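Local coordinates for protein farnesyl diphosphate phosphatase YisP (PDB 3WE9) that hydrolyses farnesyl diphosphate to farnesol and diphosphate, and is needed for biofilm formation in Bacillus subtilis, at residues E13-C18 / S44-S49; T95-P100 / A132-L137; R102-A107 / Y126-A131; R179-Q184 / T202-Y207. All blocks are in the same frame, centred on the assembly; numbering follows the deposited sequence.

Contact 1 of 4, residues E13-C18 / S44-S49; sequences EAYQQC and SWAVLS
Cys18 and Trp45 mark the meeting point of helices 6-25 and 38-54, where the segment axes come within 8.5 Å at an angle of 64°. Apolar contacts link Cys18, Trp45, Tyr15 and Ala46. CB of Cys18 rests against CB of Trp45 at 3.9 Å, while its SG lies 3.8 Å from CA of Ala46. One turn earlier, CE1 of Tyr15 reaches the Ala46 methyl at 3.9 Å. Polar groups meet the indole differently. The amide of Gln16, bent back at its second torsion (-46°), brings NE2 in-plane to the ring edge, 3.8 Å from CZ3, and the carbonyl oxygen of Tyr15 lies 3.4 Å from CE3. Ser49 turns its hydroxyl inward: OG donates to Trp45 O over 2.8 Å, approaching from above the carbonyl plane, and also lies 3.2 Å from CB of Cys18. With an alanine here, Trp45 O would probably lose its second, side-chain donor, and Cys18 CB a close neighbour. Phe30 meets the indole nearly parallel. Small residues (Cys18, Ala46, Ser49) beside the large Trp45 and Tyr15 thus join two N-terminal helices of the all-alpha isoprenoid synthase fold at a steep crossing.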
loop_
_atom_site.group_PDB
_atom_site.type_symbol
_atom_site.label_atom_id
_atom_site.label_comp_id
_atom_site.label_asym_id
_atom_site.label_seq_id
_atom_site.Cartn_x
_atom_site.Cartn_y
_atom_site.Cartn_z
ATOM N N GLU A 13 -21.815 12.228 1.376
ATOM C CA GLU A 13 -22.153 11.021 2.116
ATOM C C GLU A 13 -21.243 9.892 1.659
ATOM O O GLU A 13 -20.665 9.180 2.480
ATOM C CB GLU A 13 -23.610 10.628 1.871
ATOM C CG GLU A 13 -24.606 11.361 2.744
ATOM C CD GLU A 13 -26.033 10.916 2.491
ATOM O OE1 GLU A 13 -26.283 9.690 2.481
ATOM O OE2 GLU A 13 -26.904 11.795 2.306
ATOM N N ALA A 14 -21.123 9.742 0.342
ATOM C CA ALA A 14 -20.284 8.709 -0.249
ATOM C C ALA A 14 -18.828 8.849 0.179
ATOM O O ALA A 14 -18.149 7.849 0.405
ATOM C CB ALA A 14 -20.390 8.753 -1.768
ATOM N N TYR A 15 -18.341 10.085 0.280
ATOM C CA TYR A 15 -16.958 10.315 0.699
ATOM C C TYR A 15 -16.741 9.837 2.138
ATOM O O TYR A 15 -15.773 9.132 2.430
ATOM C CB TYR A 15 -16.600 11.802 0.609
ATOM C CG TYR A 15 -15.965 12.244 -0.699
ATOM C CD1 TYR A 15 -14.840 11.591 -1.213
ATOM C CD2 TYR A 15 -16.438 13.369 -1.381
ATOM C CE1 TYR A 15 -14.195 12.056 -2.373
ATOM C CE2 TYR A 15 -15.806 13.840 -2.534
ATOM C CZ TYR A 15 -14.682 13.181 -3.024
ATOM O OH TYR A 15 -14.038 13.655 -4.149
ATOM N N GLN A 16 -17.638 10.234 3.035
ATOM C CA GLN A 16 -17.535 9.833 4.433
ATOM C C GLN A 16 -17.489 8.322 4.557
ATOM O O GLN A 16 -16.747 7.777 5.374
ATOM C CB GLN A 16 -18.711 10.381 5.241
ATOM C CG GLN A 16 -18.576 11.852 5.545
ATOM C CD GLN A 16 -17.184 12.199 6.042
ATOM O OE1 GLN A 16 -16.694 11.613 7.008
ATOM N NE2 GLN A 16 -16.540 13.152 5.378
ATOM N N GLN A 17 -18.279 7.645 3.739
ATOM C CA GLN A 17 -18.300 6.196 3.771
ATOM C C GLN A 17 -16.979 5.663 3.225
ATOM O O GLN A 17 -16.495 4.619 3.660
ATOM C CB GLN A 17 -19.495 5.682 2.971
ATOM C CG GLN A 17 -20.807 6.208 3.532
ATOM C CD GLN A 17 -22.028 5.653 2.834
ATOM O OE1 GLN A 17 -23.161 6.001 3.179
ATOM N NE2 GLN A 17 -21.811 4.785 1.853
ATOM N N CYS A 18 -16.388 6.384 2.276
ATOM C CA CYS A 18 -15.101 5.967 1.732
ATOM C C CYS A 18 -14.078 6.045 2.862
ATOM O O CYS A 18 -13.189 5.203 2.964
ATOM C CB CYS A 18 -14.669 6.877 0.574
ATOM S SG CYS A 18 -15.516 6.571 -1.000
ATOM N N SER A 44 -8.430 10.990 -1.629
ATOM C CA SER A 44 -7.583 9.828 -1.373
ATOM C C SER A 44 -8.419 8.672 -0.830
ATOM O O SER A 44 -8.180 7.517 -1.180
ATOM C CB SER A 44 -6.475 10.176 -0.377
ATOM O OG SER A 44 -5.569 11.102 -0.951
ATOM N N TRP A 45 -9.380 8.982 0.037
ATOM C CA TRP A 45 -10.245 7.942 0.586
ATOM C C TRP A 45 -10.958 7.241 -0.565
ATOM O O TRP A 45 -11.038 6.016 -0.607
ATOM C CB TRP A 45 -11.307 8.530 1.516
ATOM C CG TRP A 45 -10.805 9.158 2.786
ATOM C CD1 TRP A 45 -9.571 9.014 3.356
ATOM C CD2 TRP A 45 -11.554 10.009 3.654
ATOM N NE1 TRP A 45 -9.507 9.730 4.531
ATOM C CE2 TRP A 45 -10.714 10.348 4.738
ATOM C CE3 TRP A 45 -12.861 10.517 3.623
ATOM C CZ2 TRP A 45 -11.140 11.177 5.786
ATOM C CZ3 TRP A 45 -13.284 11.340 4.662
ATOM C CH2 TRP A 45 -12.423 11.662 5.730
ATOM N N ALA A 46 -11.480 8.033 -1.498
ATOM C CA ALA A 46 -12.196 7.495 -2.649
ATOM C C ALA A 46 -11.313 6.555 -3.458
ATOM O O ALA A 46 -11.732 5.453 -3.827
ATOM C CB ALA A 46 -12.702 8.646 -3.542
ATOM N N VAL A 47 -10.090 6.995 -3.739
ATOM C CA VAL A 47 -9.151 6.189 -4.511
ATOM C C VAL A 47 -8.829 4.864 -3.823
ATOM O O VAL A 47 -8.894 3.804 -4.447
ATOM C CB VAL A 47 -7.834 6.959 -4.770
ATOM C CG1 VAL A 47 -6.781 6.021 -5.361
ATOM C CG2 VAL A 47 -8.100 8.122 -5.721
ATOM N N LEU A 48 -8.493 4.917 -2.538
ATOM C CA LEU A 48 -8.168 3.694 -1.811
ATOM C C LEU A 48 -9.396 2.817 -1.553
ATOM O O LEU A 48 -9.279 1.595 -1.474
ATOM C CB LEU A 48 -7.462 4.025 -0.493
ATOM C CG LEU A 48 -6.086 4.689 -0.636
ATOM C CD1 LEU A 48 -5.397 4.717 0.720
ATOM C CD2 LEU A 48 -5.236 3.924 -1.640
ATOM N N SER A 49 -10.565 3.434 -1.412
ATOM C CA SER A 49 -11.792 2.667 -1.210
ATOM C C SER A 49 -12.006 1.849 -2.480
ATOM O O SER A 49 -12.371 0.669 -2.422
ATOM C CB SER A 49 -12.989 3.594 -0.979
ATOM O OG SER A 49 -12.937 4.185 0.308
#

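Contact 2 of 4, residues T95-P100 / A132-L137; sequences TLESEP and AGLMLL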
loop_
_atom_site.group_PDB
_atom_site.type_symbol
_atom_site.label_atom_id
_atom_site.label_comp_id
_atom_site.label_asym_id
_atom_site.label_seq_id
_atom_site.Cartn_x
_atom_site.Cartn_y
_atom_site.Cartn_z
ATOM N N THR A 95 -8.371 15.696 -11.822
ATOM C CA THR A 95 -7.978 15.259 -13.158
ATOM C C THR A 95 -7.144 13.981 -13.065
ATOM O O THR A 95 -6.001 13.931 -13.526
ATOM C CB THR A 95 -7.172 16.360 -13.875
ATOM O OG1 THR A 95 -7.906 17.590 -13.834
ATOM C CG2 THR A 95 -6.924 15.978 -15.330
ATOM N N LEU A 96 -7.726 12.951 -12.462
ATOM C CA LEU A 96 -7.045 11.669 -12.292
ATOM C C LEU A 96 -6.953 10.922 -13.622
ATOM O O LEU A 96 -7.729 11.184 -14.546
ATOM C CB LEU A 96 -7.790 10.813 -11.263
ATOM C CG LEU A 96 -7.978 11.449 -9.875
ATOM C CD1 LEU A 96 -8.735 10.490 -8.970
ATOM C CD2 LEU A 96 -6.624 11.805 -9.274
ATOM N N GLU A 97 -6.002 9.996 -13.713
ATOM C CA GLU A 97 -5.804 9.219 -14.934
ATOM C C GLU A 97 -6.452 7.842 -14.848
ATOM O O GLU A 97 -6.382 7.176 -13.815
ATOM C CB GLU A 97 -4.313 9.067 -15.213
ATOM C CG GLU A 97 -3.571 10.383 -15.251
ATOM C CD GLU A 97 -2.167 10.226 -15.782
ATOM O OE1 GLU A 97 -1.410 9.393 -15.232
ATOM O OE2 GLU A 97 -1.824 10.935 -16.752
ATOM N N SER A 98 -7.069 7.413 -15.946
ATOM C CA SER A 98 -7.757 6.125 -15.994
ATOM C C SER A 98 -6.861 4.884 -16.043
ATOM O O SER A 98 -7.208 3.849 -15.481
ATOM C CB SER A 98 -8.727 6.099 -17.186
ATOM O OG SER A 98 -8.035 6.256 -18.412
ATOM N N GLU A 99 -5.716 4.989 -16.707
ATOM C CA GLU A 99 -4.793 3.856 -16.851
ATOM C C GLU A 99 -4.475 3.067 -15.571
ATOM O O GLU A 99 -4.730 1.862 -15.501
ATOM C CB GLU A 99 -3.483 4.320 -17.499
ATOM C CG GLU A 99 -3.588 4.707 -18.978
ATOM C CD GLU A 99 -4.552 5.855 -19.232
ATOM O OE1 GLU A 99 -4.479 6.873 -18.507
ATOM O OE2 GLU A 99 -5.378 5.744 -20.166
ATOM N N PRO A 100 -3.911 3.726 -14.543
ATOM C CA PRO A 100 -3.596 2.990 -13.310
ATOM C C PRO A 100 -4.788 2.257 -12.688
ATOM O O PRO A 100 -4.626 1.192 -12.087
ATOM C CB PRO A 100 -3.023 4.074 -12.394
ATOM C CG PRO A 100 -3.675 5.336 -12.895
ATOM C CD PRO A 100 -3.607 5.159 -14.394
ATOM N N ALA A 132 -1.590 2.137 -7.529
ATOM C CA ALA A 132 -2.294 2.957 -6.547
ATOM C C ALA A 132 -1.504 4.246 -6.324
ATOM O O ALA A 132 -2.078 5.327 -6.167
ATOM C CB ALA A 132 -2.450 2.191 -5.234
ATOM N N GLY A 133 -0.180 4.125 -6.314
ATOM C CA GLY A 133 0.659 5.293 -6.127
ATOM C C GLY A 133 0.441 6.283 -7.256
ATOM O O GLY A 133 0.373 7.493 -7.038
ATOM N N LEU A 134 0.333 5.771 -8.480
ATOM C CA LEU A 134 0.108 6.636 -9.632
ATOM C C LEU A 134 -1.305 7.223 -9.561
ATOM O O LEU A 134 -1.524 8.367 -9.937
ATOM C CB LEU A 134 0.291 5.851 -10.936
ATOM C CG LEU A 134 0.374 6.693 -12.214
ATOM C CD1 LEU A 134 1.509 7.710 -12.092
ATOM C CD2 LEU A 134 0.606 5.772 -13.418
ATOM N N MET A 135 -2.263 6.436 -9.079
ATOM C CA MET A 135 -3.640 6.916 -8.945
ATOM C C MET A 135 -3.662 8.179 -8.084
ATOM O O MET A 135 -4.341 9.155 -8.396
ATOM C CB MET A 135 -4.515 5.882 -8.243
ATOM C CG MET A 135 -4.803 4.603 -8.996
ATOM S SD MET A 135 -5.730 3.509 -7.904
ATOM C CE MET A 135 -5.152 1.876 -8.482
ATOM N N LEU A 136 -2.908 8.130 -6.989
ATOM C CA LEU A 136 -2.836 9.223 -6.027
ATOM C C LEU A 136 -1.960 10.415 -6.382
ATOM O O LEU A 136 -2.117 11.482 -5.794
ATOM C CB LEU A 136 -2.364 8.679 -4.677
ATOM C CG LEU A 136 -3.247 7.635 -3.986
ATOM C CD1 LEU A 136 -2.517 7.105 -2.759
ATOM C CD2 LEU A 136 -4.589 8.250 -3.593
ATOM N N LEU A 137 -1.038 10.236 -7.322
ATOM C CA LEU A 137 -0.110 11.308 -7.691
ATOM C C LEU A 137 -0.726 12.696 -7.880
ATOM O O LEU A 137 -0.252 13.673 -7.296
ATOM C CB LEU A 137 0.678 10.919 -8.949
ATOM C CG LEU A 137 1.781 11.891 -9.388
ATOM C CD1 LEU A 137 2.783 12.085 -8.260
ATOM C CD2 LEU A 137 2.475 11.351 -10.632
HETATM O O HOH W 1 -4.481 9.599 -11.385
HETATM O O HOH W 2 -1.535 9.492 -12.315
#
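Pro100 packs its ring carbons into the angle between two consecutive side chains of helix 118-140. Its CB lies 4.0 Å from CB of Leu134 and 3.9 Å from CG of Met135, so one carbon serves both neighbours. The proline ring and the Met135 chain lie alongside each other with their outward directions opposed. Beyond CG, the methionine runs on until its methyl CE stands 3.7 Å from Pro100 O. On the other flank, CD2 of Leu96 touches Met135 O at 3.6 Å. With CG anti to the backbone N (chi1 -168°), Leu134 swings CD2 toward CB of Pro100.

Outside this apolar patch, two waters bridge the segments, one between main-chain atoms, the other from the Glu97 carboxylate to the helix backbone. The first accepts from Glu97 N and donates to Met135 O at 3.0 Å. The second donates both to Glu97 OE1, at 2.9 Å, and to Leu134 O, at 2.6 Å. The exposed Glu97 is thereby tied to the helix through water by its main chain and by its carboxylate.

Farther out, Phe101 and Phe104 of helix 98-107 touch Met135, as do Val47 and Cys51 of helix 38-54. Tyr91 of helix 84-94 supports Leu96, while Lys149 of helix 145-165 touches Leu134. The start of helix 98-107 is thus seated on helix 118-140 among three further helices.

Contact 3 of 4, residues R102-A107 / Y126-A131; sequences REFIAA and YRTGGA
Phe104 presents the edge of its ring to the backbone of Thr128, and here the two helices are most closely fitted: their segment axes approach to 8.2 Å, and the CA atoms of these two residues lie 5.0 Å apart. Thr128 O lies in the plane of the ring, 3.4 Å from CD2, so the rim C-H groups face it. The ring gets there because CG is anti to the backbone N (chi1 -169°). Nearby, the methyl of Ala107 fits between two side chains, 3.7 Å from CG2 of Thr128 and 3.9 Å from CB of Arg127. The hydroxyl of Thr128 points elsewhere and is bonded to Tyr124 O and Gln160 NE2.

Helix 118-140 carries a wider pi-type turn at 126-130, in which Ala131 N bonds weakly to Tyr126 O. Arg127 O, buried and without a polar partner in the model, faces CA of Phe104 at 3.6 Å. An alanine in place of Phe104 would probably leave Thr128 O without its aromatic edge and open a gap toward Cys51 and Ala54 of helix 38-54.

The other flank is looser and partly open to solvent. Glu103 CB is 4.4 Å from CB of Ala131, its carboxylate skirts Arg127 CG, and OE1 stays 5.7 Å from NE of Arg127: opposite charges nearby, without a salt bridge.

Small residues and a pi-bulge between obliquely antiparallel helices (142°) build this part of the all-alpha isoprenoid synthase fold, and a triethylene glycol beside Phe104, probably from the crystallisation liquor, may mark a pocket.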
loop_
_atom_site.group_PDB
_atom_site.type_symbol
_atom_site.label_atom_id
_atom_site.label_comp_id
_atom_site.label_asym_id
_atom_site.label_seq_id
_atom_site.Cartn_x
_atom_site.Cartn_y
_atom_site.Cartn_z
ATOM N N ARG A 102 -7.275 0.958 -14.378
ATOM C CA ARG A 102 -7.505 -0.212 -15.218
ATOM C C ARG A 102 -6.469 -1.261 -14.831
ATOM O O ARG A 102 -6.803 -2.415 -14.565
ATOM C CB ARG A 102 -7.339 0.147 -16.697
ATOM C CG ARG A 102 -8.251 1.264 -17.177
ATOM C CD ARG A 102 -7.921 1.647 -18.613
ATOM N NE ARG A 102 -8.686 2.803 -19.072
ATOM C CZ ARG A 102 -10.013 2.844 -19.134
ATOM N NH1 ARG A 102 -10.732 1.791 -18.765
ATOM N NH2 ARG A 102 -10.623 3.938 -19.571
ATOM N N GLU A 103 -5.210 -0.834 -14.802
ATOM C CA GLU A 103 -4.097 -1.704 -14.440
ATOM C C GLU A 103 -4.404 -2.483 -13.168
ATOM O O GLU A 103 -4.260 -3.705 -13.126
ATOM C CB GLU A 103 -2.833 -0.869 -14.236
ATOM C CG GLU A 103 -1.934 -0.772 -15.452
ATOM C CD GLU A 103 -0.958 -1.931 -15.537
ATOM O OE1 GLU A 103 -1.408 -3.087 -15.704
ATOM O OE2 GLU A 103 0.263 -1.682 -15.427
ATOM N N PHE A 104 -4.833 -1.764 -12.136
ATOM C CA PHE A 104 -5.152 -2.371 -10.852
ATOM C C PHE A 104 -6.232 -3.442 -10.992
ATOM O O PHE A 104 -6.091 -4.545 -10.467
ATOM C CB PHE A 104 -5.599 -1.286 -9.867
ATOM C CG PHE A 104 -5.708 -1.761 -8.446
ATOM C CD1 PHE A 104 -6.851 -2.416 -8.001
ATOM C CD2 PHE A 104 -4.659 -1.561 -7.554
ATOM C CE1 PHE A 104 -6.951 -2.865 -6.683
ATOM C CE2 PHE A 104 -4.746 -2.006 -6.233
ATOM C CZ PHE A 104 -5.892 -2.658 -5.798
ATOM N N ILE A 105 -7.305 -3.119 -11.707
ATOM C CA ILE A 105 -8.398 -4.066 -11.909
ATOM C C ILE A 105 -7.908 -5.352 -12.568
ATOM O O ILE A 105 -8.204 -6.448 -12.093
ATOM C CB ILE A 105 -9.519 -3.462 -12.786
ATOM C CG1 ILE A 105 -10.247 -2.359 -12.019
ATOM C CG2 ILE A 105 -10.503 -4.555 -13.199
ATOM C CD1 ILE A 105 -10.915 -2.845 -10.749
ATOM N N ALA A 106 -7.165 -5.213 -13.662
ATOM C CA ALA A 106 -6.645 -6.366 -14.380
ATOM C C ALA A 106 -5.800 -7.262 -13.479
ATOM O O ALA A 106 -5.867 -8.486 -13.569
ATOM C CB ALA A 106 -5.819 -5.897 -15.584
ATOM N N ALA A 107 -5.014 -6.642 -12.604
ATOM C CA ALA A 107 -4.132 -7.369 -11.691
ATOM C C ALA A 107 -4.854 -8.189 -10.622
ATOM O O ALA A 107 -4.233 -9.014 -9.943
ATOM C CB ALA A 107 -3.156 -6.397 -11.031
ATOM N N TYR A 126 3.968 -3.875 -8.416
ATOM C CA TYR A 126 3.977 -2.730 -9.317
ATOM C C TYR A 126 2.593 -2.459 -9.896
ATOM O O TYR A 126 2.125 -1.318 -9.895
ATOM C CB TYR A 126 4.982 -2.973 -10.451
ATOM C CG TYR A 126 4.928 -1.951 -11.570
ATOM C CD1 TYR A 126 5.119 -0.594 -11.315
ATOM C CD2 TYR A 126 4.679 -2.344 -12.884
ATOM C CE1 TYR A 126 5.064 0.351 -12.341
ATOM C CE2 TYR A 126 4.621 -1.410 -13.921
ATOM C CZ TYR A 126 4.815 -0.066 -13.642
ATOM O OH TYR A 126 4.772 0.859 -14.658
ATOM N N ARG A 127 1.931 -3.515 -10.359
ATOM C CA ARG A 127 0.610 -3.390 -10.970
ATOM C C ARG A 127 -0.507 -3.065 -9.988
ATOM O O ARG A 127 -1.584 -2.635 -10.397
ATOM C CB ARG A 127 0.249 -4.677 -11.720
ATOM C CG ARG A 127 1.273 -5.122 -12.747
ATOM C CD ARG A 127 0.798 -6.391 -13.460
ATOM N NE ARG A 127 0.471 -7.461 -12.516
ATOM C CZ ARG A 127 1.190 -8.570 -12.350
ATOM N NH1 ARG A 127 2.286 -8.769 -13.066
ATOM N NH2 ARG A 127 0.812 -9.485 -11.471
ATOM N N THR A 128 -0.263 -3.285 -8.698
ATOM C CA THR A 128 -1.278 -3.000 -7.693
ATOM C C THR A 128 -0.878 -1.789 -6.842
ATOM O O THR A 128 -1.433 -0.698 -7.013
ATOM C CB THR A 128 -1.546 -4.245 -6.800
ATOM O OG1 THR A 128 -0.307 -4.756 -6.282
ATOM C CG2 THR A 128 -2.238 -5.342 -7.617
ATOM N N GLY A 129 0.084 -1.973 -5.940
ATOM C CA GLY A 129 0.534 -0.864 -5.113
ATOM C C GLY A 129 1.118 0.278 -5.932
ATOM O O GLY A 129 0.822 1.446 -5.680
ATOM N N GLY A 130 1.953 -0.056 -6.913
ATOM C CA GLY A 130 2.552 0.974 -7.750
ATOM C C GLY A 130 1.490 1.758 -8.500
ATOM O O GLY A 130 1.577 2.985 -8.645
ATOM N N ALA A 131 0.482 1.037 -8.979
ATOM C CA ALA A 131 -0.628 1.645 -9.704
ATOM C C ALA A 131 -1.383 2.578 -8.769
ATOM O O ALA A 131 -1.778 3.673 -9.160
ATOM C CB ALA A 131 -1.575 0.557 -10.234
#

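Contact 4 of 4, residues R179-Q184 / T202-Y207; sequences RQVMQQ and TMTWEY
Gln184 sets its amide over one face of the Tyr207 ring, with the two planes 80° apart. OE1 is the atom that makes the contact: it stands 3.6 Å from CZ, displaced toward the rim of the ring, so the amide meets the face nearly upright rather than stacked. The phenol is brought beneath it by a first torsion of -166°, which puts CG opposite the backbone N. NE2 of Gln184 separately donates to a water at 2.7 Å, which has only a weak, long contact of 3.5 Å with Tyr207 OH.

Deeper in, Val181 turns CG1 into the corner between two side chains of helix 199-221. This methyl lies 3.8 Å from CG2 of Thr204 and the same distance from CD2 of Tyr207, at a slant to the tyrosine ring. Met182 CG lies 4.2 Å from Thr204 CG2, while the threonine hydroxyl is taken by Ala200 O within its own helix. Phe185 also touches Thr204, and Leu192 of helix 189-194 lies against Met182.

The segments cross at 131° with axes 9.0 Å apart. Methyl packing holds the buried side; at the exposed side OE1 makes a van der Waals approach to the ring, not a bond, beside the water held by NE2. With no direct hydrogen bond between the segments, cohesion probably rests mainly on apolar packing.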
loop_
_atom_site.group_PDB
_atom_site.type_symbol
_atom_site.label_atom_id
_atom_site.label_comp_id
_atom_site.label_asym_id
_atom_site.label_seq_id
_atom_site.Cartn_x
_atom_site.Cartn_y
_atom_site.Cartn_z
ATOM N N ARG A 179 9.678 -18.772 -5.528
ATOM C CA ARG A 179 10.328 -20.067 -5.390
ATOM C C ARG A 179 11.827 -20.016 -5.674
ATOM O O ARG A 179 12.597 -20.798 -5.106
ATOM C CB ARG A 179 9.635 -21.102 -6.287
ATOM C CG ARG A 179 8.525 -21.891 -5.580
ATOM C CD ARG A 179 7.550 -20.993 -4.809
ATOM N NE ARG A 179 6.531 -21.783 -4.123
ATOM C CZ ARG A 179 5.547 -21.277 -3.386
ATOM N NH1 ARG A 179 5.429 -19.957 -3.219
ATOM N NH2 ARG A 179 4.669 -22.095 -2.817
ATOM N N GLN A 180 12.250 -19.110 -6.550
ATOM C CA GLN A 180 13.675 -18.991 -6.854
ATOM C C GLN A 180 14.417 -18.384 -5.667
ATOM O O GLN A 180 15.585 -18.690 -5.436
ATOM C CB GLN A 180 13.906 -18.132 -8.102
ATOM C CG GLN A 180 13.586 -18.837 -9.409
ATOM C CD GLN A 180 14.321 -20.153 -9.541
ATOM O OE1 GLN A 180 15.555 -20.194 -9.541
ATOM N NE2 GLN A 180 13.568 -21.243 -9.644
ATOM N N VAL A 181 13.743 -17.517 -4.921
ATOM C CA VAL A 181 14.366 -16.914 -3.748
ATOM C C VAL A 181 14.426 -17.989 -2.655
ATOM O O VAL A 181 15.434 -18.132 -1.967
ATOM C CB VAL A 181 13.565 -15.682 -3.245
ATOM C CG1 VAL A 181 14.170 -15.161 -1.944
ATOM C CG2 VAL A 181 13.596 -14.575 -4.300
ATOM N N MET A 182 13.350 -18.754 -2.510
ATOM C CA MET A 182 13.333 -19.826 -1.525
ATOM C C MET A 182 14.491 -20.786 -1.797
ATOM O O MET A 182 15.215 -21.178 -0.879
ATOM C CB MET A 182 12.016 -20.599 -1.592
ATOM C CG MET A 182 10.828 -19.887 -0.966
ATOM S SD MET A 182 9.271 -20.626 -1.480
ATOM C CE MET A 182 9.383 -22.285 -0.761
ATOM N N GLN A 183 14.663 -21.143 -3.065
ATOM C CA GLN A 183 15.714 -22.075 -3.473
ATOM C C GLN A 183 17.112 -21.565 -3.155
ATOM O O GLN A 183 18.001 -22.345 -2.830
ATOM C CB GLN A 183 15.603 -22.373 -4.974
ATOM C CG GLN A 183 16.610 -23.412 -5.474
ATOM C CD GLN A 183 16.410 -23.774 -6.942
ATOM O OE1 GLN A 183 16.462 -22.913 -7.822
ATOM N NE2 GLN A 183 16.177 -25.055 -7.207
ATOM N N GLN A 184 17.295 -20.254 -3.267
ATOM C CA GLN A 184 18.566 -19.600 -2.981
ATOM C C GLN A 184 19.041 -19.924 -1.570
ATOM O O GLN A 184 20.226 -20.161 -1.339
ATOM C CB GLN A 184 18.406 -18.075 -3.055
ATOM C CG GLN A 184 18.650 -17.414 -4.391
ATOM C CD GLN A 184 18.156 -15.973 -4.419
ATOM O OE1 GLN A 184 18.237 -15.247 -3.424
ATOM N NE2 GLN A 184 17.641 -15.553 -5.564
ATOM N N THR A 202 13.842 -16.767 7.244
ATOM C CA THR A 202 14.162 -15.382 7.555
ATOM C C THR A 202 15.069 -14.777 6.484
ATOM O O THR A 202 14.960 -13.590 6.175
ATOM C CB THR A 202 14.803 -15.239 8.964
ATOM O OG1 THR A 202 15.979 -16.049 9.051
ATOM C CG2 THR A 202 13.809 -15.673 10.038
ATOM N N MET A 203 15.961 -15.586 5.917
ATOM C CA MET A 203 16.832 -15.102 4.848
ATOM C C MET A 203 15.995 -14.775 3.612
ATOM O O MET A 203 16.245 -13.786 2.926
ATOM C CB MET A 203 17.891 -16.149 4.495
ATOM C CG MET A 203 18.981 -16.258 5.543
ATOM S SD MET A 203 20.186 -17.513 5.117
ATOM C CE MET A 203 21.308 -16.560 4.077
ATOM N N THR A 204 14.999 -15.616 3.341
ATOM C CA THR A 204 14.100 -15.421 2.211
ATOM C C THR A 204 13.305 -14.134 2.435
ATOM O O THR A 204 13.209 -13.278 1.553
ATOM C CB THR A 204 13.111 -16.603 2.084
ATOM O OG1 THR A 204 13.842 -17.802 1.788
ATOM C CG2 THR A 204 12.079 -16.335 0.972
ATOM N N TRP A 205 12.753 -14.001 3.635
ATOM C CA TRP A 205 11.961 -12.833 3.997
ATOM C C TRP A 205 12.791 -11.551 3.929
ATOM O O TRP A 205 12.345 -10.554 3.374
ATOM C CB TRP A 205 11.401 -13.013 5.413
ATOM C CG TRP A 205 10.384 -12.000 5.814
ATOM C CD1 TRP A 205 9.025 -12.118 5.719
ATOM C CD2 TRP A 205 10.636 -10.724 6.421
ATOM N NE1 TRP A 205 8.413 -10.998 6.236
ATOM C CE2 TRP A 205 9.376 -10.126 6.670
ATOM C CE3 TRP A 205 11.799 -10.031 6.775
ATOM C CZ2 TRP A 205 9.251 -8.863 7.268
ATOM C CZ3 TRP A 205 11.674 -8.767 7.373
ATOM C CH2 TRP A 205 10.406 -8.201 7.610
ATOM N N GLU A 206 13.993 -11.581 4.499
ATOM C CA GLU A 206 14.860 -10.405 4.499
ATOM C C GLU A 206 15.325 -10.024 3.090
ATOM O O GLU A 206 15.525 -8.849 2.788
ATOM C CB GLU A 206 16.069 -10.636 5.415
ATOM C CG GLU A 206 15.733 -10.683 6.919
ATOM C CD GLU A 206 15.204 -9.355 7.464
ATOM O OE1 GLU A 206 15.308 -8.332 6.758
ATOM O OE2 GLU A 206 14.689 -9.329 8.608
ATOM N N TYR A 207 15.484 -11.018 2.226
ATOM C CA TYR A 207 15.915 -10.752 0.856
ATOM C C TYR A 207 14.853 -9.910 0.148
ATOM O O TYR A 207 15.179 -8.984 -0.597
ATOM C CB TYR A 207 16.139 -12.065 0.100
ATOM C CG TYR A 207 16.890 -11.906 -1.208
ATOM C CD1 TYR A 207 18.272 -11.708 -1.220
ATOM C CD2 TYR A 207 16.223 -11.965 -2.429
ATOM C CE1 TYR A 207 18.974 -11.577 -2.422
ATOM C CE2 TYR A 207 16.911 -11.833 -3.638
ATOM C CZ TYR A 207 18.286 -11.643 -3.625
ATOM O OH TYR A 207 18.973 -11.539 -4.814
HETATM O O HOH W 3 16.825 -13.325 -6.876
#

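Contacts 2 and 3 are successive parts of one interface, both joining helices 98-107 and 118-140, with centres about 10 Å apart; Met135 CE meets Phe104 CB at 3.5 Å. Contact 1 adds helix 38-54 to this group: its centre is about 15 Å from that of contact 2, and Val47 CG1 touches Leu136 CD2 at 3.6 Å. Contacts 1 and 3 do not touch, their nearest atoms being about 7 Å apart. Contact 4 stands apart, about 37 Å from contact 1 and 25 Å from contact 3 between centres. The triethylene glycol, probably from the crystallisation liquor, lies about 4 Å from the Phe104 side chain and may mark a pocket there.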